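Local atomic coordinates of flavodoxin (Methanosarcina acetivorans C2A, PDB entry 5WID), a protein that binds flavin mononucleotide and, as a flavodoxin, probably serves as an electron carrier. Residues V6-S11 and G54-Y59; F58-L63 and S93-I98. All blocks are in the same frame, centred on the assembly; numbering follows the deposited sequence.

Contact 1: residues V6-S11 and G54-Y59; sequences VYLSTS and GSSTFY. With FMN (flavin mononucleotide), chain D; ACT (acetate ion), chain F.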
ATOM      1  N   VAL A   6       1.110  -3.816   2.391  1.00 12.46           N
ATOM      2  CA  VAL A   6       1.639  -4.928   1.601  1.00 13.29           C
ATOM      3  C   VAL A   6       2.468  -4.346   0.469  1.00 15.11           C
ATOM      4  O   VAL A   6       2.024  -3.400  -0.187  1.00 15.69           O
ATOM      5  CB  VAL A   6       0.501  -5.790   1.016  1.00 14.30           C
ATOM      6  CG1 VAL A   6       1.081  -6.974   0.203  1.00 14.44           C
ATOM      7  CG2 VAL A   6      -0.444  -6.255   2.107  1.00 18.85           C
ATOM      8  N   TYR A   7       3.641  -4.928   0.200  1.00 14.18           N
ATOM      9  CA  TYR A   7       4.514  -4.312  -0.802  1.00 12.68           C
ATOM     10  C   TYR A   7       5.292  -5.358  -1.595  1.00 13.30           C
ATOM     11  O   TYR A   7       5.512  -6.491  -1.150  1.00 12.91           O
ATOM     12  CB  TYR A   7       5.503  -3.317  -0.156  1.00 11.37           C
ATOM     13  CG  TYR A   7       6.423  -3.991   0.825  1.00 12.33           C
ATOM     14  CD1 TYR A   7       6.044  -4.179   2.152  1.00 14.98           C
ATOM     15  CD2 TYR A   7       7.655  -4.492   0.415  1.00 14.17           C
ATOM     16  CE1 TYR A   7       6.876  -4.835   3.046  1.00 17.70           C
ATOM     17  CE2 TYR A   7       8.492  -5.156   1.301  1.00 14.69           C
ATOM     18  CZ  TYR A   7       8.095  -5.323   2.616  1.00 18.17           C
ATOM     19  OH  TYR A   7       8.920  -5.976   3.511  1.00 19.31           O
ATOM     20  N   LEU A   8       5.703  -4.941  -2.793  1.00 11.92           N
ATOM     21  CA  LEU A   8       6.725  -5.611  -3.586  1.00 11.35           C
ATOM     22  C   LEU A   8       7.877  -4.636  -3.752  1.00  9.31           C
ATOM     23  O   LEU A   8       7.657  -3.474  -4.113  1.00 12.86           O
ATOM     24  CB  LEU A   8       6.198  -6.027  -4.966  1.00 12.98           C
ATOM     25  CG  LEU A   8       7.168  -6.850  -5.828  1.00 10.74           C
ATOM     26  CD1 LEU A   8       6.404  -7.826  -6.740  1.00 10.82           C
ATOM     27  CD2 LEU A   8       8.060  -5.929  -6.676  1.00 14.95           C
ATOM     28  N   SER A   9       9.108  -5.113  -3.546  1.00 11.05           N
ATOM     29  CA  SER A   9      10.265  -4.241  -3.694  1.00  9.62           C
ATOM     30  C   SER A   9      11.437  -5.049  -4.223  1.00 12.85           C
ATOM     31  O   SER A   9      11.686  -6.149  -3.725  1.00 13.96           O
ATOM     32  CB  SER A   9      10.619  -3.594  -2.342  1.00 13.27           C
ATOM     33  OG  SER A   9      11.652  -2.633  -2.488  1.00 13.14           O
ATOM     34  N   THR A  10      12.154  -4.501  -5.212  1.00 11.80           N
ATOM     35  CA  THR A  10      13.293  -5.200  -5.813  1.00 11.82           C
ATOM     36  C   THR A  10      14.639  -4.764  -5.250  1.00 12.59           C
ATOM     37  O   THR A  10      15.597  -5.548  -5.275  1.00 14.76           O
ATOM     38  CB  THR A  10      13.318  -5.004  -7.343  1.00 13.80           C
ATOM     39  OG1 THR A  10      13.613  -3.639  -7.671  1.00 15.51           O
ATOM     40  CG2 THR A  10      11.968  -5.397  -7.969  1.00 15.24           C
ATOM     41  N   SER A  11      14.746  -3.540  -4.744  1.00 15.19           N
ATOM     42  CA  SER A  11      16.000  -3.043  -4.204  1.00 13.62           C
ATOM     43  C   SER A  11      15.829  -2.369  -2.853  1.00 12.64           C
ATOM     44  O   SER A  11      16.808  -1.841  -2.319  1.00 15.28           O
ATOM     45  CB  SER A  11      16.667  -2.059  -5.188  1.00 14.09           C
ATOM     46  OG  SER A  11      16.094  -0.743  -5.126  1.00 17.65           O
ATOM     47  N   GLY A  54       1.783  -1.473  -2.295  1.00 10.75           N
ATOM     48  CA  GLY A  54       2.855  -0.762  -2.965  1.00 10.39           C
ATOM     49  C   GLY A  54       3.684  -1.658  -3.862  1.00 13.30           C
ATOM     50  O   GLY A  54       3.915  -2.828  -3.567  1.00 13.52           O
ATOM     51  N   SER A  55       4.134  -1.079  -4.975  1.00 11.04           N
ATOM     52  CA  SER A  55       5.042  -1.763  -5.884  1.00 10.66           C
ATOM     53  C   SER A  55       5.900  -0.734  -6.593  1.00 11.80           C
ATOM     54  O   SER A  55       5.442   0.375  -6.885  1.00 12.78           O
ATOM     55  CB  SER A  55       4.293  -2.595  -6.939  1.00 10.16           C
ATOM     56  OG  SER A  55       5.199  -3.194  -7.852  1.00 13.49           O
ATOM     57  N   SER A  56       7.122  -1.130  -6.932  1.00 11.74           N
ATOM     58  CA  SER A  56       7.880  -0.300  -7.846  1.00 13.07           C
ATOM     59  C   SER A  56       7.334  -0.472  -9.264  1.00 12.97           C
ATOM     60  O   SER A  56       6.465  -1.311  -9.527  1.00 14.66           O
ATOM     61  CB  SER A  56       9.374  -0.636  -7.774  1.00 12.79           C
ATOM     62  OG  SER A  56       9.575  -2.044  -7.857  1.00 13.80           O
ATOM     63  N   THR A  57       7.817   0.374 -10.174  1.00 12.21           N
ATOM     64  CA  THR A  57       7.411   0.352 -11.574  1.00 12.02           C
ATOM     65  C   THR A  57       8.547  -0.263 -12.381  1.00 14.08           C
ATOM     66  O   THR A  57       9.674   0.239 -12.347  1.00 15.45           O
ATOM     67  CB  THR A  57       7.103   1.762 -12.091  1.00 12.52           C
ATOM     68  OG1 THR A  57       6.037   2.360 -11.336  1.00 14.54           O
ATOM     69  CG2 THR A  57       6.727   1.725 -13.580  1.00 14.25           C
ATOM     70  N   PHE A  58       8.263  -1.358 -13.080  1.00 13.06           N
ATOM     71  CA  PHE A  58       9.199  -1.953 -14.030  1.00 14.30           C
ATOM     72  C   PHE A  58       8.516  -2.002 -15.384  1.00 14.69           C
ATOM     73  O   PHE A  58       7.436  -2.589 -15.506  1.00 16.27           O
ATOM     74  CB  PHE A  58       9.612  -3.370 -13.614  1.00 16.05           C
ATOM     75  CG  PHE A  58      10.836  -3.429 -12.746  1.00 19.28           C
ATOM     76  CD1 PHE A  58      10.933  -2.668 -11.587  1.00 19.74           C
ATOM     77  CD2 PHE A  58      11.883  -4.269 -13.080  1.00 23.93           C
ATOM     78  CE1 PHE A  58      12.071  -2.746 -10.781  1.00 18.45           C
ATOM     79  CE2 PHE A  58      13.017  -4.355 -12.284  1.00 21.42           C
ATOM     80  CZ  PHE A  58      13.114  -3.600 -11.133  1.00 19.03           C
ATOM     81  N   TYR A  59       9.149  -1.407 -16.394  1.00 14.53           N
ATOM     82  CA  TYR A  59       8.608  -1.366 -17.753  1.00 15.05           C
ATOM     83  C   TYR A  59       7.119  -1.016 -17.733  1.00 18.00           C
ATOM     84  O   TYR A  59       6.270  -1.730 -18.275  1.00 18.96           O
ATOM     85  CB  TYR A  59       8.884  -2.685 -18.485  1.00 15.75           C
ATOM     86  CG  TYR A  59      10.361  -2.939 -18.560  1.00 21.08           C
ATOM     87  CD1 TYR A  59      11.170  -2.139 -19.361  1.00 21.06           C
ATOM     88  CD2 TYR A  59      10.966  -3.923 -17.784  1.00 20.88           C
ATOM     89  CE1 TYR A  59      12.538  -2.327 -19.411  1.00 19.36           C
ATOM     90  CE2 TYR A  59      12.349  -4.123 -17.838  1.00 18.76           C
ATOM     91  CZ  TYR A  59      13.121  -3.317 -18.648  1.00 19.52           C
ATOM     92  OH  TYR A  59      14.492  -3.476 -18.713  1.00 19.90           O
TER
HETATM   93  N1  FMN D 201      10.873   3.171 -13.295  1.00 13.75           N
HETATM   94  C2  FMN D 201       9.821   3.749 -13.965  1.00 15.95           C
HETATM   95  O2  FMN D 201       9.312   4.784 -13.523  1.00 16.05           O
HETATM   96  N3  FMN D 201       9.336   3.175 -15.128  1.00 14.08           N
HETATM   97  C4  FMN D 201       9.878   2.019 -15.626  1.00 17.24           C
HETATM   98  O4  FMN D 201       9.402   1.535 -16.664  1.00 17.25           O
HETATM   99  C4A FMN D 201      10.955   1.437 -14.952  1.00 16.20           C
HETATM  100  N5  FMN D 201      11.545   0.285 -15.427  1.00 16.17           N
HETATM  101  C5A FMN D 201      12.610  -0.279 -14.752  1.00 17.18           C
HETATM  102  C6  FMN D 201      13.193  -1.438 -15.261  1.00 16.66           C
HETATM  103  C7  FMN D 201      14.261  -2.020 -14.596  1.00 16.21           C
HETATM  104  C7M FMN D 201      14.871  -3.275 -15.163  1.00 18.47           C
HETATM  105  C8  FMN D 201      14.762  -1.440 -13.432  1.00 17.90           C
HETATM  106  C8M FMN D 201      15.924  -2.061 -12.708  1.00 17.07           C
HETATM  107  C9  FMN D 201      14.183  -0.273 -12.922  1.00 13.32           C
HETATM  108  C9A FMN D 201      13.107   0.304 -13.588  1.00 14.21           C
HETATM  109  N10 FMN D 201      12.513   1.456 -13.098  1.00 14.92           N
HETATM  110  C10 FMN D 201      11.452   2.023 -13.782  1.00 15.34           C
HETATM  111  C1' FMN D 201      13.034   2.118 -11.864  1.00 16.51           C
HETATM  112  C2' FMN D 201      12.521   1.509 -10.560  1.00 11.75           C
HETATM  113  O2' FMN D 201      11.113   1.604 -10.429  1.00 13.08           O
HETATM  114  C3' FMN D 201      13.186   2.292  -9.432  1.00 11.32           C
HETATM  115  O3' FMN D 201      14.570   1.993  -9.425  1.00 12.38           O
HETATM  116  C4' FMN D 201      12.582   2.033  -8.048  1.00 13.13           C
HETATM  117  O4' FMN D 201      13.197   2.934  -7.146  1.00 14.70           O
HETATM  118  C5' FMN D 201      12.766   0.595  -7.558  1.00 12.25           C
HETATM  119  O5' FMN D 201      12.079   0.482  -6.322  1.00 12.52           O
HETATM  120  P   FMN D 201      12.142  -0.884  -5.480  1.00 12.39           P
HETATM  121  O1P FMN D 201      11.036  -0.806  -4.457  1.00 12.24           O
HETATM  122  O2P FMN D 201      11.899  -2.039  -6.430  1.00 12.60           O
HETATM  123  O3P FMN D 201      13.495  -0.976  -4.830  1.00 13.89           O
HETATM  124  C   ACT F 203      10.812  -8.668   2.881  1.00 29.53           C
HETATM  125  O   ACT F 203      11.207  -9.580   2.106  1.00 32.17           O
HETATM  126  OXT ACT F 203      10.633  -7.513   2.406  1.00 29.55           O
HETATM  127  CH3 ACT F 203      10.582  -8.944   4.323  1.00 23.44           C
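T10 and F58 meet beside the FMN, T10 at the phosphate and F58 against the flavin rings, beyond the paired part of two parallel strands. The T10 hydroxyl approaches the F58 ring obliquely, with OG1 3.5 Å from F58 CZ, while the methyl CG2 rests beside the same corner of the ring. A first torsion of 68° sets OG1 of T10 between its backbone N and carbonyl carbon, which lets one short side chain touch the ring and also bond the phosphate. Phosphate oxygen O2P of FMN is gripped three times: by T10 OG1 at 2.7 Å, by T10 N at 2.8 Å, and from the other segment by S56 OG at 2.7 Å. Serine and threonine suit this place because they give hydrogen bonds to the phosphate without adding bulk. S9 OG serves O1P, and S11 gives both N and OG to O3P.

Behind the phosphate, L8 N bonds G54 O (2.9 Å) and G54 N bonds V6 O, the ladder of parallel strands. S55 OG, set anti to the backbone N (chi1 177°), reaches forward to S56 O (2.8 Å), which satisfies a buried hydroxyl beside apolar L8 CD2.

Y7 lies on one side of this sheet, against helix 13-27 and strand 31-36, while L8 and S55 reach the other side and pack on M66 of helix 64-76; strand 83-90 continues the sheet beyond S55.

Contact 2: residues F58-L63 and S93-I98; sequences FYYKML and SGEAPI. With FMN (flavin mononucleotide), chain D.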
ATOM      1  N   PHE A  58       8.263  -1.358 -13.080  1.00 13.06           N
ATOM      2  CA  PHE A  58       9.199  -1.953 -14.030  1.00 14.30           C
ATOM      3  C   PHE A  58       8.516  -2.002 -15.384  1.00 14.69           C
ATOM      4  O   PHE A  58       7.436  -2.589 -15.506  1.00 16.27           O
ATOM      5  CB  PHE A  58       9.612  -3.370 -13.614  1.00 16.05           C
ATOM      6  CG  PHE A  58      10.836  -3.429 -12.746  1.00 19.28           C
ATOM      7  CD1 PHE A  58      10.933  -2.668 -11.587  1.00 19.74           C
ATOM      8  CD2 PHE A  58      11.883  -4.269 -13.080  1.00 23.93           C
ATOM      9  CE1 PHE A  58      12.071  -2.746 -10.781  1.00 18.45           C
ATOM     10  CE2 PHE A  58      13.017  -4.355 -12.284  1.00 21.42           C
ATOM     11  CZ  PHE A  58      13.114  -3.600 -11.133  1.00 19.03           C
ATOM     12  N   TYR A  59       9.149  -1.407 -16.394  1.00 14.53           N
ATOM     13  CA  TYR A  59       8.608  -1.366 -17.753  1.00 15.05           C
ATOM     14  C   TYR A  59       7.119  -1.016 -17.733  1.00 18.00           C
ATOM     15  O   TYR A  59       6.270  -1.730 -18.275  1.00 18.96           O
ATOM     16  CB  TYR A  59       8.884  -2.685 -18.485  1.00 15.75           C
ATOM     17  CG  TYR A  59      10.361  -2.939 -18.560  1.00 21.08           C
ATOM     18  CD1 TYR A  59      11.170  -2.139 -19.361  1.00 21.06           C
ATOM     19  CD2 TYR A  59      10.966  -3.923 -17.784  1.00 20.88           C
ATOM     20  CE1 TYR A  59      12.538  -2.327 -19.411  1.00 19.36           C
ATOM     21  CE2 TYR A  59      12.349  -4.123 -17.838  1.00 18.76           C
ATOM     22  CZ  TYR A  59      13.121  -3.317 -18.648  1.00 19.52           C
ATOM     23  OH  TYR A  59      14.492  -3.476 -18.713  1.00 19.90           O
ATOM     24  N   TYR A  60       6.827   0.126 -17.095  1.00 16.49           N
ATOM     25  CA  TYR A  60       5.556   0.853 -17.151  1.00 15.83           C
ATOM     26  C   TYR A  60       4.418   0.146 -16.428  1.00 20.56           C
ATOM     27  O   TYR A  60       3.257   0.534 -16.604  1.00 18.07           O
ATOM     28  CB  TYR A  60       5.162   1.159 -18.608  1.00 19.27           C
ATOM     29  CG  TYR A  60       6.395   1.523 -19.393  1.00 17.09           C
ATOM     30  CD1 TYR A  60       7.095   2.682 -19.093  1.00 24.14           C
ATOM     31  CD2 TYR A  60       6.910   0.670 -20.362  1.00 22.62           C
ATOM     32  CE1 TYR A  60       8.250   3.003 -19.758  1.00 25.93           C
ATOM     33  CE2 TYR A  60       8.072   0.979 -21.030  1.00 28.38           C
ATOM     34  CZ  TYR A  60       8.734   2.151 -20.725  1.00 30.17           C
ATOM     35  OH  TYR A  60       9.887   2.483 -21.379  1.00 30.75           O
ATOM     36  N   LYS A  61       4.718  -0.852 -15.596  1.00 16.23           N
ATOM     37  CA  LYS A  61       3.708  -1.677 -14.944  1.00 16.54           C
ATOM     38  C   LYS A  61       4.137  -1.951 -13.509  1.00 17.73           C
ATOM     39  O   LYS A  61       5.304  -1.789 -13.154  1.00 15.37           O
ATOM     40  CB  LYS A  61       3.523  -3.022 -15.674  1.00 18.42           C
ATOM     41  CG  LYS A  61       2.908  -2.932 -17.072  1.00 22.80           C
ATOM     42  CD  LYS A  61       1.611  -2.127 -17.041  1.00 41.29           C
ATOM     43  CE  LYS A  61       0.976  -2.003 -18.425  1.00 49.89           C
ATOM     44  NZ  LYS A  61      -0.370  -1.362 -18.350  1.00 40.75           N
ATOM     45  N   MET A  62       3.191  -2.379 -12.675  1.00 14.46           N
ATOM     46  CA  MET A  62       3.611  -3.062 -11.456  1.00 14.67           C
ATOM     47  C   MET A  62       4.204  -4.409 -11.850  1.00 16.20           C
ATOM     48  O   MET A  62       3.894  -4.958 -12.915  1.00 17.36           O
ATOM     49  CB  MET A  62       2.435  -3.244 -10.484  1.00 13.77           C
ATOM     50  CG  MET A  62       1.501  -4.408 -10.829  1.00 15.80           C
ATOM     51  SD  MET A  62      -0.013  -4.346  -9.835  1.00 15.97           S
ATOM     52  CE  MET A  62      -0.910  -3.027 -10.638  1.00 16.13           C
ATOM     53  N   LEU A  63       5.100  -4.936 -11.020  1.00 15.44           N
ATOM     54  CA  LEU A  63       5.715  -6.201 -11.413  1.00 15.87           C
ATOM     55  C   LEU A  63       4.677  -7.321 -11.401  1.00 17.68           C
ATOM     56  O   LEU A  63       3.688  -7.273 -10.662  1.00 16.79           O
ATOM     57  CB  LEU A  63       6.894  -6.545 -10.506  1.00 16.85           C
ATOM     58  CG  LEU A  63       8.201  -5.808 -10.848  1.00 21.17           C
ATOM     59  CD1 LEU A  63       8.175  -4.388 -10.267  1.00 22.24           C
ATOM     60  CD2 LEU A  63       9.413  -6.566 -10.324  1.00 21.75           C
ATOM     61  N   SER A  93       8.756   7.044 -15.075  1.00 20.99           N
ATOM     62  CA  SER A  93       7.391   7.055 -15.590  1.00 20.87           C
ATOM     63  C   SER A  93       6.344   6.830 -14.503  1.00 23.07           C
ATOM     64  O   SER A  93       5.296   7.486 -14.511  1.00 20.21           O
ATOM     65  CB  SER A  93       7.237   6.014 -16.713  1.00 17.26           C
ATOM     66  OG  SER A  93       7.369   4.676 -16.255  1.00 19.34           O
ATOM     67  N   GLY A  94       6.592   5.917 -13.572  1.00 15.67           N
ATOM     68  CA  GLY A  94       5.820   5.876 -12.331  1.00 16.90           C
ATOM     69  C   GLY A  94       4.377   5.428 -12.417  1.00 15.35           C
ATOM     70  O   GLY A  94       3.545   5.897 -11.627  1.00 15.34           O
ATOM     71  N   GLU A  95       4.069   4.485 -13.309  1.00 16.87           N
ATOM     72  CA  GLU A  95       2.684   4.052 -13.486  1.00 13.71           C
ATOM     73  C   GLU A  95       2.186   3.143 -12.369  1.00 14.40           C
ATOM     74  O   GLU A  95       0.977   3.110 -12.121  1.00 14.66           O
ATOM     75  CB  GLU A  95       2.503   3.306 -14.816  1.00 13.17           C
ATOM     76  CG  GLU A  95       2.609   4.171 -16.077  1.00 18.87           C
ATOM     77  CD  GLU A  95       4.029   4.251 -16.612  1.00 19.48           C
ATOM     78  OE1 GLU A  95       4.970   3.873 -15.887  1.00 16.47           O
ATOM     79  OE2 GLU A  95       4.207   4.697 -17.762  1.00 19.57           O
ATOM     80  N   ALA A  96       3.065   2.375 -11.712  1.00 13.19           N
ATOM     81  CA  ALA A  96       2.572   1.271 -10.886  1.00 12.77           C
ATOM     82  C   ALA A  96       1.606   1.720  -9.796  1.00 14.42           C
ATOM     83  O   ALA A  96       0.546   1.082  -9.645  1.00 13.70           O
ATOM     84  CB  ALA A  96       3.744   0.468 -10.296  1.00 15.00           C
ATOM     85  N   PRO A  97       1.883   2.765  -9.006  1.00 13.29           N
ATOM     86  CA  PRO A  97       0.915   3.121  -7.951  1.00 13.40           C
ATOM     87  C   PRO A  97      -0.404   3.612  -8.514  1.00 12.01           C
ATOM     88  O   PRO A  97      -1.445   3.401  -7.873  1.00 12.76           O
ATOM     89  CB  PRO A  97       1.651   4.208  -7.144  1.00 13.72           C
ATOM     90  CG  PRO A  97       3.119   3.926  -7.411  1.00 11.97           C
ATOM     91  CD  PRO A  97       3.113   3.562  -8.886  1.00 13.14           C
ATOM     92  N   ILE A  98      -0.392   4.241  -9.697  1.00 12.17           N
ATOM     93  CA  ILE A  98      -1.638   4.643 -10.350  1.00 16.99           C
ATOM     94  C   ILE A  98      -2.454   3.413 -10.709  1.00 15.74           C
ATOM     95  O   ILE A  98      -3.671   3.359 -10.488  1.00 14.91           O
ATOM     96  CB  ILE A  98      -1.348   5.474 -11.615  1.00 18.51           C
ATOM     97  CG1 ILE A  98      -0.245   6.494 -11.364  1.00 26.65           C
ATOM     98  CG2 ILE A  98      -2.635   6.124 -12.132  1.00 18.64           C
ATOM     99  CD1 ILE A  98      -0.595   7.474 -10.334  1.00 21.32           C
TER
HETATM  100  N1  FMN D 201      10.873   3.171 -13.295  1.00 13.75           N
HETATM  101  C2  FMN D 201       9.821   3.749 -13.965  1.00 15.95           C
HETATM  102  O2  FMN D 201       9.312   4.784 -13.523  1.00 16.05           O
HETATM  103  N3  FMN D 201       9.336   3.175 -15.128  1.00 14.08           N
HETATM  104  C4  FMN D 201       9.878   2.019 -15.626  1.00 17.24           C
HETATM  105  O4  FMN D 201       9.402   1.535 -16.664  1.00 17.25           O
HETATM  106  C4A FMN D 201      10.955   1.437 -14.952  1.00 16.20           C
HETATM  107  N5  FMN D 201      11.545   0.285 -15.427  1.00 16.17           N
HETATM  108  C5A FMN D 201      12.610  -0.279 -14.752  1.00 17.18           C
HETATM  109  C6  FMN D 201      13.193  -1.438 -15.261  1.00 16.66           C
HETATM  110  C7  FMN D 201      14.261  -2.020 -14.596  1.00 16.21           C
HETATM  111  C7M FMN D 201      14.871  -3.275 -15.163  1.00 18.47           C
HETATM  112  C8  FMN D 201      14.762  -1.440 -13.432  1.00 17.90           C
HETATM  113  C8M FMN D 201      15.924  -2.061 -12.708  1.00 17.07           C
HETATM  114  C9  FMN D 201      14.183  -0.273 -12.922  1.00 13.32           C
HETATM  115  C9A FMN D 201      13.107   0.304 -13.588  1.00 14.21           C
HETATM  116  N10 FMN D 201      12.513   1.456 -13.098  1.00 14.92           N
HETATM  117  C10 FMN D 201      11.452   2.023 -13.782  1.00 15.34           C
HETATM  118  C1' FMN D 201      13.034   2.118 -11.864  1.00 16.51           C
HETATM  119  C2' FMN D 201      12.521   1.509 -10.560  1.00 11.75           C
HETATM  120  O2' FMN D 201      11.113   1.604 -10.429  1.00 13.08           O
HETATM  121  C3' FMN D 201      13.186   2.292  -9.432  1.00 11.32           C
HETATM  122  O3' FMN D 201      14.570   1.993  -9.425  1.00 12.38           O
HETATM  123  C4' FMN D 201      12.582   2.033  -8.048  1.00 13.13           C
HETATM  124  O4' FMN D 201      13.197   2.934  -7.146  1.00 14.70           O
HETATM  125  C5' FMN D 201      12.766   0.595  -7.558  1.00 12.25           C
HETATM  126  O5' FMN D 201      12.079   0.482  -6.322  1.00 12.52           O
HETATM  127  P   FMN D 201      12.142  -0.884  -5.480  1.00 12.39           P
HETATM  128  O1P FMN D 201      11.036  -0.806  -4.457  1.00 12.24           O
HETATM  129  O2P FMN D 201      11.899  -2.039  -6.430  1.00 12.60           O
HETATM  130  O3P FMN D 201      13.495  -0.976  -4.830  1.00 13.89           O
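First torsions that put CG anti to the carbonyl carbon (chi1 -39° and -70°) bring Y60 and E95 side by side. A bend at chi2 then folds the E95 carboxylate back, OE1 3.3 Å from Y60 CA, with ring and carboxylate 82° apart. S93 OG comes to the edge of the Y60 ring, 3.5 Å from CD1; it accepts from FMN N3 at 2.7 Å and donates to the syn side of E95 OE1 at 2.6 Å. E95 thereby probably helps orient the S93 hydroxyl toward FMN N3.

Over one face of Y60 sits FMN O4, bonded to Y60 N, and the backbone N of S93 and of G94 both reach FMN O2. The positive phi of G94 is easy for glycine, which lacks CB. Deeper in, small A96 lets the chains come close, its CB 3.9 Å from M62 CB.

F58, opening the type I' turn that ends at K61, has FMN C8 3.5 Å above one face and L63 CD2 over the opposite one. FMN C6 lies over one face of the Y59 ring, beside the flavin rim. With an alanine in place of F58, a gap is likely to open between L63 and the flavin's dimethyl end.

Two loops gripping the isoalloxazine, the first with aromatic side chains and the Y60 N-H, the second with backbone N-H groups and the S93 hydroxyl, are typical of the flavodoxin FMN site.

How the contacts relate
The centres of the two contacts lie about 8 Å apart, and both touch the same FMN: contact 1 supplies the phosphate grip, and both reach the isoalloxazine, which contact 2 bonds at its pyrimidine edge. Along the chain, 6-11 comes first, then 54-59, which runs into 58-63 with F58 and Y59 shared, and finally 93-98. Strands 50-58 and 61-62 are antiparallel neighbours in one sheet, to which strand 2-8 also belongs. A probable hydrogen bond between A96 N and T57 OG1 (3.0 Å) ties strand 50-58 to the beginning of helix 96-106. Loops that follow separate strands of the alpha/beta flavodoxin fold thus form one continuous cofactor site.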